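Local structure of similar to phosphinothricin acetyltransferase (Bacillus subtilis, 1VHS) at residues A[68-73]-A[116-121]; A[101-106]-A[136-141]. The protein probably inactivates the herbicide phosphinothricin by transferring to it an acetyl group from acetyl-CoA, as an N-acetyltransferase of the GNAT superfamily. All blocks are in the same frame, centred on the assembly; numbering follows the deposited sequence.

How the contacts relate
Both contacts belong to the central mixed sheet of the GNAT fold and the helices laid on it. Contact 1 joins two strands, 64-72 and 117-123, that are separated in the sheet by strand 82-89. It touches on both faces, one buried and one ending at an exposed ring. Contact 2 is a smaller, mainly buried cluster where helix 98-109 meets the turn leading into edge strand 139-150. Contact 1 is wholly apolar or Met-aromatic, while contact 2 brings in an imidazole. The two join directly: A106 of contact 2 backs F70 of contact 1, and the F138 ring reaches the backbone oxygen of L118.

Contact 1 (A[68-73]-A[116-121])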
ATOM      1  N   ILE A  68      -0.114  -6.097  -1.183  1.00 15.91           N
ATOM      2  CA  ILE A  68      -0.733  -4.991  -1.911  1.00 18.21           C
ATOM      3  C   ILE A  68      -2.192  -4.942  -1.486  1.00 18.90           C
ATOM      4  O   ILE A  68      -2.914  -5.934  -1.590  1.00 19.88           O
ATOM      5  CB  ILE A  68      -0.705  -5.218  -3.433  1.00 16.79           C
ATOM      6  CG1 ILE A  68       0.718  -5.491  -3.914  1.00 20.15           C
ATOM      7  CG2 ILE A  68      -1.257  -3.988  -4.149  1.00 21.34           C
ATOM      8  CD1 ILE A  68       0.775  -5.867  -5.389  1.00 18.88           C
ATOM      9  N   SER A  69      -2.625  -3.784  -1.010  1.00 14.82           N
ATOM     10  CA  SER A  69      -3.994  -3.623  -0.552  1.00 18.43           C
ATOM     11  C   SER A  69      -4.726  -2.572  -1.368  1.00 20.70           C
ATOM     12  O   SER A  69      -4.189  -1.490  -1.602  1.00 20.14           O
ATOM     13  CB  SER A  69      -3.994  -3.201   0.927  1.00 17.33           C
ATOM     14  OG  SER A  69      -5.276  -2.764   1.350  1.00 23.04           O
ATOM     15  N   PHE A  70      -5.933  -2.903  -1.826  1.00 13.65           N
ATOM     16  CA  PHE A  70      -6.756  -1.939  -2.549  1.00 13.88           C
ATOM     17  C   PHE A  70      -7.833  -1.557  -1.539  1.00 17.93           C
ATOM     18  O   PHE A  70      -8.450  -2.425  -0.922  1.00 20.68           O
ATOM     19  CB  PHE A  70      -7.403  -2.547  -3.791  1.00 13.84           C
ATOM     20  CG  PHE A  70      -6.441  -2.788  -4.915  1.00 15.21           C
ATOM     21  CD1 PHE A  70      -5.794  -4.012  -5.047  1.00 11.50           C
ATOM     22  CD2 PHE A  70      -6.153  -1.775  -5.823  1.00 14.89           C
ATOM     23  CE1 PHE A  70      -4.866  -4.224  -6.070  1.00 17.83           C
ATOM     24  CE2 PHE A  70      -5.227  -1.973  -6.851  1.00 20.28           C
ATOM     25  CZ  PHE A  70      -4.583  -3.200  -6.974  1.00 18.41           C
ATOM     26  N   GLU A  71      -8.043  -0.264  -1.347  1.00 20.30           N
ATOM     27  CA  GLU A  71      -9.036   0.184  -0.381  1.00 22.36           C
ATOM     28  C   GLU A  71      -9.937   1.248  -0.964  1.00 23.34           C
ATOM     29  O   GLU A  71      -9.550   1.964  -1.886  1.00 18.87           O
ATOM     30  CB  GLU A  71      -8.328   0.703   0.870  1.00 25.16           C
ATOM     31  CG  GLU A  71      -7.604  -0.398   1.638  1.00 33.58           C
ATOM     32  CD  GLU A  71      -6.638   0.135   2.671  1.00 35.29           C
ATOM     33  OE1 GLU A  71      -7.032   1.028   3.452  1.00 37.86           O
ATOM     34  OE2 GLU A  71      -5.485  -0.347   2.708  1.00 35.58           O
ATOM     35  N   THR A  72     -11.154   1.333  -0.436  1.00 25.24           N
ATOM     36  CA  THR A  72     -12.116   2.322  -0.905  1.00 25.02           C
ATOM     37  C   THR A  72     -11.641   3.707  -0.506  1.00 27.50           C
ATOM     38  O   THR A  72     -10.941   3.866   0.498  1.00 29.61           O
ATOM     39  CB  THR A  72     -13.502   2.099  -0.277  1.00 31.20           C
ATOM     40  OG1 THR A  72     -13.408   2.239   1.146  1.00 36.74           O
ATOM     41  CG2 THR A  72     -14.018   0.718  -0.609  1.00 26.48           C
ATOM     42  N   PHE A  73     -12.010   4.709  -1.294  1.00 27.27           N
ATOM     43  CA  PHE A  73     -11.629   6.080  -0.980  1.00 29.51           C
ATOM     44  C   PHE A  73     -12.667   6.628  -0.011  1.00 30.74           C
ATOM     45  O   PHE A  73     -12.331   7.145   1.054  1.00 33.65           O
ATOM     46  CB  PHE A  73     -11.602   6.941  -2.243  1.00 28.29           C
ATOM     47  CG  PHE A  73     -11.406   8.404  -1.967  1.00 25.12           C
ATOM     48  CD1 PHE A  73     -10.214   8.869  -1.425  1.00 29.46           C
ATOM     49  CD2 PHE A  73     -12.429   9.313  -2.221  1.00 28.41           C
ATOM     50  CE1 PHE A  73     -10.043  10.226  -1.137  1.00 30.67           C
ATOM     51  CE2 PHE A  73     -12.270  10.668  -1.938  1.00 28.86           C
ATOM     52  CZ  PHE A  73     -11.074  11.125  -1.394  1.00 30.96           C
ATOM     53  N   ARG A 116     -11.040   3.182 -11.818  1.00 19.32           N
ATOM     54  CA  ARG A 116     -10.721   4.189 -12.828  1.00 21.42           C
ATOM     55  C   ARG A 116      -9.636   5.145 -12.341  1.00 19.28           C
ATOM     56  O   ARG A 116      -8.749   5.534 -13.102  1.00 17.92           O
ATOM     57  CB  ARG A 116     -11.973   4.989 -13.199  1.00 23.85           C
ATOM     58  CG  ARG A 116     -11.696   6.163 -14.127  1.00 30.80           C
ATOM     59  CD  ARG A 116     -12.979   6.733 -14.711  1.00 35.22           C
ATOM     60  NE  ARG A 116     -13.930   7.142 -13.681  1.00 38.17           N
ATOM     61  CZ  ARG A 116     -15.167   7.555 -13.936  1.00 42.35           C
ATOM     62  NH1 ARG A 116     -15.972   7.908 -12.942  1.00 45.26           N
ATOM     63  NH2 ARG A 116     -15.603   7.610 -15.188  1.00 44.99           N
ATOM     64  N   SER A 117      -9.708   5.524 -11.071  1.00 15.92           N
ATOM     65  CA  SER A 117      -8.721   6.436 -10.483  1.00 18.08           C
ATOM     66  C   SER A 117      -8.075   5.746  -9.296  1.00 15.83           C
ATOM     67  O   SER A 117      -8.758   5.316  -8.369  1.00 16.54           O
ATOM     68  CB  SER A 117      -9.393   7.739 -10.021  1.00 16.01           C
ATOM     69  OG  SER A 117     -10.066   8.372 -11.103  1.00 20.76           O
ATOM     70  N   LEU A 118      -6.755   5.638  -9.330  1.00 13.22           N
ATOM     71  CA  LEU A 118      -6.026   4.982  -8.259  1.00 16.52           C
ATOM     72  C   LEU A 118      -5.123   6.000  -7.573  1.00 14.87           C
ATOM     73  O   LEU A 118      -4.388   6.714  -8.232  1.00 14.47           O
ATOM     74  CB  LEU A 118      -5.200   3.831  -8.843  1.00 16.71           C
ATOM     75  CG  LEU A 118      -4.565   2.828  -7.885  1.00 20.71           C
ATOM     76  CD1 LEU A 118      -5.648   2.174  -7.039  1.00 22.82           C
ATOM     77  CD2 LEU A 118      -3.792   1.775  -8.688  1.00 21.88           C
HETATM   78  N   MSE A 119      -5.198   6.074  -6.248  1.00 11.95           N
HETATM   79  CA  MSE A 119      -4.381   7.011  -5.486  1.00 11.75           C
HETATM   80  C   MSE A 119      -3.459   6.300  -4.497  1.00 16.96           C
HETATM   81  O   MSE A 119      -3.761   5.204  -4.019  1.00 16.44           O
HETATM   82  CB  MSE A 119      -5.278   7.988  -4.713  1.00 15.85           C
HETATM   83  CG  MSE A 119      -5.961   9.027  -5.582  1.00 21.96           C
HETATM   84 SE   MSE A 119      -7.068  10.226  -4.515  1.00 39.46          SE
HETATM   85  CE  MSE A 119      -8.507   9.053  -4.280  1.00 16.79           C
ATOM     86  N   ALA A 120      -2.336   6.945  -4.194  1.00 13.09           N
ATOM     87  CA  ALA A 120      -1.359   6.414  -3.256  1.00 12.90           C
ATOM     88  C   ALA A 120      -0.989   7.511  -2.267  1.00 14.28           C
ATOM     89  O   ALA A 120      -0.759   8.652  -2.661  1.00 15.04           O
ATOM     90  CB  ALA A 120      -0.103   5.944  -4.007  1.00 13.21           C
ATOM     91  N   PHE A 121      -0.944   7.162  -0.985  1.00 13.13           N
ATOM     92  CA  PHE A 121      -0.602   8.115   0.073  1.00 16.28           C
ATOM     93  C   PHE A 121       0.830   7.838   0.498  1.00 16.77           C
ATOM     94  O   PHE A 121       1.122   6.805   1.106  1.00 18.55           O
ATOM     95  CB  PHE A 121      -1.557   7.946   1.261  1.00 22.44           C
ATOM     96  CG  PHE A 121      -2.970   8.373   0.967  1.00 28.55           C
ATOM     97  CD1 PHE A 121      -3.673   7.825  -0.100  1.00 33.30           C
ATOM     98  CD2 PHE A 121      -3.596   9.337   1.754  1.00 39.18           C
ATOM     99  CE1 PHE A 121      -4.978   8.228  -0.384  1.00 35.19           C
ATOM    100  CE2 PHE A 121      -4.903   9.749   1.481  1.00 39.59           C
ATOM    101  CZ  PHE A 121      -5.594   9.191   0.408  1.00 37.99           C
TER
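In the central sheet of the GNAT fold, F70 of strand 64-72 and L118 of strand 117-123 meet across the intervening strand 82-89. S69 and E71 pair through their backbones with S86 and E84 of that middle strand. F70 and L118, with CA atoms 9.0 Å apart, meet by side chains. The CD1 methyl of L118 lies at the edge of the F70 ring, near its plane, 4.2 Å from F70 CD2. The F70 and L118 side chains lie roughly perpendicular. Helix 98-109 lies over this side, and its A106 and I109 also pack on F70.

The second pair sits on the opposite face, with F73 just past the end of strand 64-72. Here the methyl CE of selenomethionine M119 approaches the F73 ring obliquely, and CE is a short 3.3 Å from F73 CD1. The M119 chain bends at its last torsion (chi3 -78°), which brings the methyl to the ring. The selenium lies 5.1 Å from the centroid of the F73 ring, a Met-aromatic contact. T82 and I159, on the strands flanking 117-123, pack on M119. The F73 ring also meets Y79.

Within strand 64-72, S69 OG donates to E71 OE2 over 2.8 Å, on the anti side of the carboxylate. W44 also bonds to that oxygen. The link between the segments themselves is apolar and Met-aromatic, resting on shape and dispersion rather than on charge.

Contact 2 (A[101-106]-A[136-141]); sequences YLLQEA and HGFAEW
L103 reaches out from helix 98-109 and divides its two methyls between H136 and F138. CD2 comes obliquely to the imidazole, 3.7 Å from H136 ND1, and also lies 4.0 Å from H136 CB. The CG of L103 sits above one face of that ring, displaced toward its rim. L103 and H136 run antiparallel alongside one another. The other methyl is looser: L103 CD1 is 4.3 Å from F138 CE1, again obliquely. With CG anti to the backbone N (chi1 -178°), L103 extends toward both rings.

The second shell sets the rings. H136 ND1 is hydrogen-bonded to L132 O, which helps to fix the turn of the imidazole. The F138 ring packs edge-to-face with F133.

L132 and F133 of helix 127-135 pack on L103 as well, and L107 of helix 98-109 lies against both H136 and F138. The L103 side chain is about 4 Å from that of I87, a predicted acetyl-CoA-binding residue. The contact thus fills the junction between helices 98-109 and 127-135, just before the chain enters strand 139-150 at the sheet edge.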
ATOM      1  N   TYR A 101       8.152  -4.292  -9.128  1.00 25.99           N
ATOM      2  CA  TYR A 101       7.344  -5.432  -9.527  1.00 25.26           C
ATOM      3  C   TYR A 101       5.936  -5.351  -8.947  1.00 21.78           C
ATOM      4  O   TYR A 101       4.954  -5.572  -9.653  1.00 21.76           O
ATOM      5  CB  TYR A 101       8.002  -6.735  -9.075  1.00 28.78           C
ATOM      6  CG  TYR A 101       7.213  -7.954  -9.481  1.00 34.18           C
ATOM      7  CD1 TYR A 101       7.132  -8.339 -10.820  1.00 36.01           C
ATOM      8  CD2 TYR A 101       6.513  -8.699  -8.537  1.00 35.22           C
ATOM      9  CE1 TYR A 101       6.369  -9.435 -11.206  1.00 38.93           C
ATOM     10  CE2 TYR A 101       5.746  -9.798  -8.913  1.00 37.74           C
ATOM     11  CZ  TYR A 101       5.678 -10.160 -10.247  1.00 38.99           C
ATOM     12  OH  TYR A 101       4.918 -11.242 -10.626  1.00 45.40           O
ATOM     13  N   LEU A 102       5.839  -5.040  -7.659  1.00 22.64           N
ATOM     14  CA  LEU A 102       4.538  -4.949  -6.998  1.00 17.63           C
ATOM     15  C   LEU A 102       3.641  -3.874  -7.598  1.00 16.82           C
ATOM     16  O   LEU A 102       2.440  -4.095  -7.786  1.00 17.50           O
ATOM     17  CB  LEU A 102       4.724  -4.693  -5.498  1.00 20.67           C
ATOM     18  CG  LEU A 102       5.475  -5.805  -4.757  1.00 25.53           C
ATOM     19  CD1 LEU A 102       5.698  -5.415  -3.303  1.00 27.76           C
ATOM     20  CD2 LEU A 102       4.670  -7.094  -4.846  1.00 27.40           C
ATOM     21  N   LEU A 103       4.206  -2.709  -7.898  1.00 17.26           N
ATOM     22  CA  LEU A 103       3.395  -1.642  -8.477  1.00 17.41           C
ATOM     23  C   LEU A 103       2.910  -2.059  -9.857  1.00 17.95           C
ATOM     24  O   LEU A 103       1.757  -1.837 -10.205  1.00 16.18           O
ATOM     25  CB  LEU A 103       4.185  -0.330  -8.569  1.00 16.69           C
ATOM     26  CG  LEU A 103       3.409   0.879  -9.117  1.00 16.83           C
ATOM     27  CD1 LEU A 103       2.072   1.039  -8.388  1.00 18.88           C
ATOM     28  CD2 LEU A 103       4.254   2.140  -8.958  1.00 18.54           C
ATOM     29  N   GLN A 104       3.790  -2.672 -10.642  1.00 19.62           N
ATOM     30  CA  GLN A 104       3.409  -3.117 -11.977  1.00 20.50           C
ATOM     31  C   GLN A 104       2.233  -4.089 -11.888  1.00 21.41           C
ATOM     32  O   GLN A 104       1.275  -3.979 -12.647  1.00 22.41           O
ATOM     33  CB  GLN A 104       4.601  -3.776 -12.677  1.00 26.13           C
ATOM     34  CG  GLN A 104       4.269  -4.384 -14.033  1.00 33.80           C
ATOM     35  CD  GLN A 104       5.468  -5.061 -14.672  1.00 38.96           C
ATOM     36  OE1 GLN A 104       6.435  -4.402 -15.057  1.00 40.69           O
ATOM     37  NE2 GLN A 104       5.417  -6.387 -14.776  1.00 42.42           N
ATOM     38  N   GLU A 105       2.299  -5.032 -10.949  1.00 22.82           N
ATOM     39  CA  GLU A 105       1.215  -5.996 -10.772  1.00 22.13           C
ATOM     40  C   GLU A 105      -0.059  -5.305 -10.294  1.00 19.44           C
ATOM     41  O   GLU A 105      -1.153  -5.630 -10.743  1.00 18.74           O
ATOM     42  CB  GLU A 105       1.620  -7.083  -9.775  1.00 24.33           C
ATOM     43  CG  GLU A 105       2.669  -8.042 -10.313  1.00 29.16           C
ATOM     44  CD  GLU A 105       2.423  -8.405 -11.775  0.65 32.57           C
ATOM     45  OE1 GLU A 105       1.367  -8.995 -12.079  0.65 32.78           O
ATOM     46  OE2 GLU A 105       3.284  -8.088 -12.625  0.65 38.70           O
ATOM     47  N   ALA A 106       0.082  -4.356  -9.378  1.00 19.44           N
ATOM     48  CA  ALA A 106      -1.080  -3.632  -8.879  1.00 17.62           C
ATOM     49  C   ALA A 106      -1.781  -2.950 -10.053  1.00 16.11           C
ATOM     50  O   ALA A 106      -3.010  -2.983 -10.165  1.00 15.22           O
ATOM     51  CB  ALA A 106      -0.650  -2.589  -7.836  1.00 14.71           C
ATOM     52  N   HIS A 136       5.475   5.546 -13.204  1.00 14.36           N
ATOM     53  CA  HIS A 136       4.334   4.758 -13.645  1.00 15.38           C
ATOM     54  C   HIS A 136       3.025   5.518 -13.863  1.00 15.83           C
ATOM     55  O   HIS A 136       1.938   4.975 -13.661  1.00 18.68           O
ATOM     56  CB  HIS A 136       4.107   3.578 -12.695  1.00 16.69           C
ATOM     57  CG  HIS A 136       5.133   2.493 -12.828  1.00 17.11           C
ATOM     58  ND1 HIS A 136       6.286   2.454 -12.074  1.00 20.99           N
ATOM     59  CD2 HIS A 136       5.177   1.407 -13.636  1.00 15.97           C
ATOM     60  CE1 HIS A 136       6.995   1.390 -12.407  1.00 15.08           C
ATOM     61  NE2 HIS A 136       6.345   0.739 -13.355  1.00 22.65           N
ATOM     62  N   GLY A 137       3.132   6.778 -14.267  1.00 15.13           N
ATOM     63  CA  GLY A 137       1.944   7.555 -14.574  1.00 16.75           C
ATOM     64  C   GLY A 137       1.267   8.338 -13.468  1.00 16.51           C
ATOM     65  O   GLY A 137       0.279   9.031 -13.721  1.00 16.27           O
ATOM     66  N   PHE A 138       1.774   8.232 -12.248  1.00 15.60           N
ATOM     67  CA  PHE A 138       1.172   8.971 -11.146  1.00 15.92           C
ATOM     68  C   PHE A 138       1.687  10.403 -11.124  1.00 15.52           C
ATOM     69  O   PHE A 138       2.839  10.661 -11.471  1.00 17.11           O
ATOM     70  CB  PHE A 138       1.481   8.299  -9.808  1.00 13.16           C
ATOM     71  CG  PHE A 138       0.724   7.027  -9.578  1.00 17.48           C
ATOM     72  CD1 PHE A 138       1.093   5.852 -10.229  1.00 16.29           C
ATOM     73  CD2 PHE A 138      -0.369   7.002  -8.710  1.00 12.19           C
ATOM     74  CE1 PHE A 138       0.382   4.667 -10.017  1.00 17.43           C
ATOM     75  CE2 PHE A 138      -1.081   5.827  -8.492  1.00 17.14           C
ATOM     76  CZ  PHE A 138      -0.703   4.654  -9.148  1.00 16.29           C
ATOM     77  N   ALA A 139       0.812  11.326 -10.732  1.00 15.09           N
ATOM     78  CA  ALA A 139       1.148  12.745 -10.618  1.00 16.41           C
ATOM     79  C   ALA A 139       0.764  13.188  -9.208  1.00 17.43           C
ATOM     80  O   ALA A 139      -0.141  12.616  -8.598  1.00 14.71           O
ATOM     81  CB  ALA A 139       0.365  13.552 -11.639  1.00 19.82           C
ATOM     82  N   GLU A 140       1.437  14.207  -8.686  1.00 16.18           N
ATOM     83  CA  GLU A 140       1.106  14.691  -7.350  1.00 15.73           C
ATOM     84  C   GLU A 140      -0.229  15.434  -7.407  1.00 16.36           C
ATOM     85  O   GLU A 140      -0.363  16.450  -8.091  1.00 19.12           O
ATOM     86  CB  GLU A 140       2.205  15.621  -6.830  1.00 17.29           C
ATOM     87  CG  GLU A 140       1.987  16.092  -5.395  1.00 21.58           C
ATOM     88  CD  GLU A 140       3.070  17.049  -4.924  1.00 30.91           C
ATOM     89  OE1 GLU A 140       4.266  16.729  -5.096  1.00 30.51           O
ATOM     90  OE2 GLU A 140       2.720  18.117  -4.379  1.00 32.30           O
ATOM     91  N   TRP A 141      -1.226  14.922  -6.697  1.00 14.23           N
ATOM     92  CA  TRP A 141      -2.536  15.549  -6.685  1.00 12.72           C
ATOM     93  C   TRP A 141      -2.723  16.392  -5.430  1.00 14.87           C
ATOM     94  O   TRP A 141      -3.637  17.213  -5.353  1.00 14.60           O
ATOM     95  CB  TRP A 141      -3.633  14.491  -6.734  1.00 14.35           C
ATOM     96  CG  TRP A 141      -3.835  13.837  -8.070  1.00 14.63           C
ATOM     97  CD1 TRP A 141      -3.162  14.093  -9.236  1.00 16.91           C
ATOM     98  CD2 TRP A 141      -4.792  12.820  -8.372  1.00 14.46           C
ATOM     99  NE1 TRP A 141      -3.650  13.291 -10.248  1.00 15.10           N
ATOM    100  CE2 TRP A 141      -4.652  12.503  -9.743  1.00 17.26           C
ATOM    101  CE3 TRP A 141      -5.759  12.145  -7.615  1.00 12.08           C
ATOM    102  CZ2 TRP A 141      -5.444  11.538 -10.372  1.00 14.52           C
ATOM    103  CZ3 TRP A 141      -6.547  11.183  -8.242  1.00 14.18           C
ATOM    104  CH2 TRP A 141      -6.382  10.890  -9.610  1.00 16.38           C
TER